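Local coordinates for protein isomerase/lactonizing enzyme (Agrobacterium tumefaciens, PDB 1RVK) that is of unproven function but belongs to the enolase superfamily, binds magnesium, and probably abstracts a proton alpha to a carboxylate, at residues Pro352-Arg355 against Val359-Pro362. Numbering follows the deposited sequence.
Sequences PMDR and VHVP
Pro-352 O takes two contacts from the facing segment: it accepts a hydrogen bond from His-360 N at 3.0 Å, almost straight out from its C=O bond, with 157° at the hydrogen, and a CA-H...O contact from Val-359 CA at 3.2 Å. Met-353 and Val-359 form a single beta bridge, their CA atoms 4.1 Å apart, and the His-360 N to Pro-352 O bond lies beside it.

Met-353 CB rests on Val-359 CG2 at 3.9 Å, the two side chains roughly perpendicular; with CG anti to the backbone N (chi1 -172°), the selenomethionine side chain leads away from Val-359 and packs on Tyr-165 and Arg-330. Beyond the bridge, Pro-352 CD faces Pro-362 CG at 4.2 Å.

The Asp-354 carboxylate sits by the edge of the His-360 ring, the planes 67° apart, but the fit of OD2 against CE1 is doubtful, the atoms being modelled too close. Asp-354 OD1 accepts hydrogen bonds from the backbone N of Asp-356 and of Phe-358, while Arg-163 bonds to the carbonyls of Met-353 and Asp-354.

Strand 358-360 pairs antiparallel with strand 130-137 of the barrel domain, with Val-359 buried against Leu-316, Tyr-328 and Ala-133. The backbone bond to Pro-352 O and the Asp-354 OD1 bonds together hold the connection between the segments.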
loop_
_atom_site.group_PDB
_atom_site.type_symbol
_atom_site.label_atom_id
_atom_site.label_comp_id
_atom_site.label_asym_id
_atom_site.label_seq_id
_atom_site.Cartn_x
_atom_site.Cartn_y
_atom_site.Cartn_z
ATOM N N PRO A 352 3.661 -14.565 3.431
ATOM C CA PRO A 352 3.264 -15.899 2.965
ATOM C C PRO A 352 1.774 -16.097 3.220
ATOM O O PRO A 352 1.268 -15.709 4.274
ATOM C CB PRO A 352 4.096 -16.845 3.834
ATOM C CG PRO A 352 5.170 -15.988 4.420
ATOM C CD PRO A 352 4.518 -14.659 4.623
HETATM N N MSE A 353 1.069 -16.709 2.274
HETATM C CA MSE A 353 -0.361 -16.935 2.453
HETATM C C MSE A 353 -0.707 -18.419 2.337
HETATM O O MSE A 353 -0.267 -19.092 1.398
HETATM C CB MSE A 353 -1.153 -16.134 1.414
HETATM C CG MSE A 353 -2.660 -16.167 1.642
HETATM SE SE MSE A 353 -3.663 -15.147 0.346
HETATM C CE MSE A 353 -3.679 -16.454 -1.091
ATOM N N ASP A 354 -1.489 -18.938 3.284
ATOM C CA ASP A 354 -1.862 -20.346 3.216
ATOM C C ASP A 354 -2.956 -20.587 2.181
ATOM O O ASP A 354 -3.415 -19.657 1.511
ATOM C CB ASP A 354 -2.283 -20.902 4.592
ATOM C CG ASP A 354 -3.505 -20.213 5.180
ATOM O OD1 ASP A 354 -4.413 -19.813 4.424
ATOM O OD2 ASP A 354 -3.565 -20.099 6.425
ATOM N N ARG A 355 -3.365 -21.846 2.046
ATOM C CA ARG A 355 -4.378 -22.222 1.071
ATOM C C ARG A 355 -5.784 -21.767 1.436
ATOM O O ARG A 355 -6.713 -21.934 0.646
ATOM C CB ARG A 355 -4.369 -23.741 0.875
ATOM C CG ARG A 355 -3.018 -24.302 0.460
ATOM C CD ARG A 355 -2.600 -23.775 -0.898
ATOM N NE ARG A 355 -3.546 -24.159 -1.942
ATOM C CZ ARG A 355 -3.418 -23.832 -3.223
ATOM N NH1 ARG A 355 -2.380 -23.110 -3.625
ATOM N NH2 ARG A 355 -4.331 -24.224 -4.102
ATOM N N VAL A 359 -2.752 -14.652 5.447
ATOM C CA VAL A 359 -1.337 -14.307 5.394
ATOM C C VAL A 359 -0.841 -14.429 6.834
ATOM O O VAL A 359 -1.499 -13.956 7.761
ATOM C CB VAL A 359 -1.117 -12.854 4.899
ATOM C CG1 VAL A 359 0.289 -12.378 5.263
ATOM C CG2 VAL A 359 -1.309 -12.792 3.386
ATOM N N HIS A 360 0.301 -15.082 7.024
ATOM C CA HIS A 360 0.870 -15.261 8.356
ATOM C C HIS A 360 2.067 -14.349 8.557
ATOM O O HIS A 360 3.049 -14.436 7.822
ATOM C CB HIS A 360 1.299 -16.716 8.565
ATOM C CG HIS A 360 0.154 -17.673 8.662
ATOM N ND1 HIS A 360 -0.626 -18.014 7.578
ATOM C CD2 HIS A 360 -0.363 -18.334 9.723
ATOM C CE1 HIS A 360 -1.575 -18.847 7.969
ATOM N NE2 HIS A 360 -1.437 -19.057 9.265
ATOM N N VAL A 361 1.984 -13.468 9.548
ATOM C CA VAL A 361 3.078 -12.547 9.816
ATOM C C VAL A 361 4.307 -13.332 10.260
ATOM O O VAL A 361 4.254 -14.097 11.224
ATOM C CB VAL A 361 2.720 -11.533 10.921
ATOM C CG1 VAL A 361 3.788 -10.441 10.981
ATOM C CG2 VAL A 361 1.341 -10.935 10.661
ATOM N N PRO A 362 5.431 -13.158 9.555
ATOM C CA PRO A 362 6.661 -13.871 9.910
ATOM C C PRO A 362 7.073 -13.610 11.352
ATOM O O PRO A 362 6.905 -12.505 11.866
ATOM C CB PRO A 362 7.678 -13.317 8.916
ATOM C CG PRO A 362 6.834 -13.018 7.711
ATOM C CD PRO A 362 5.626 -12.355 8.334
#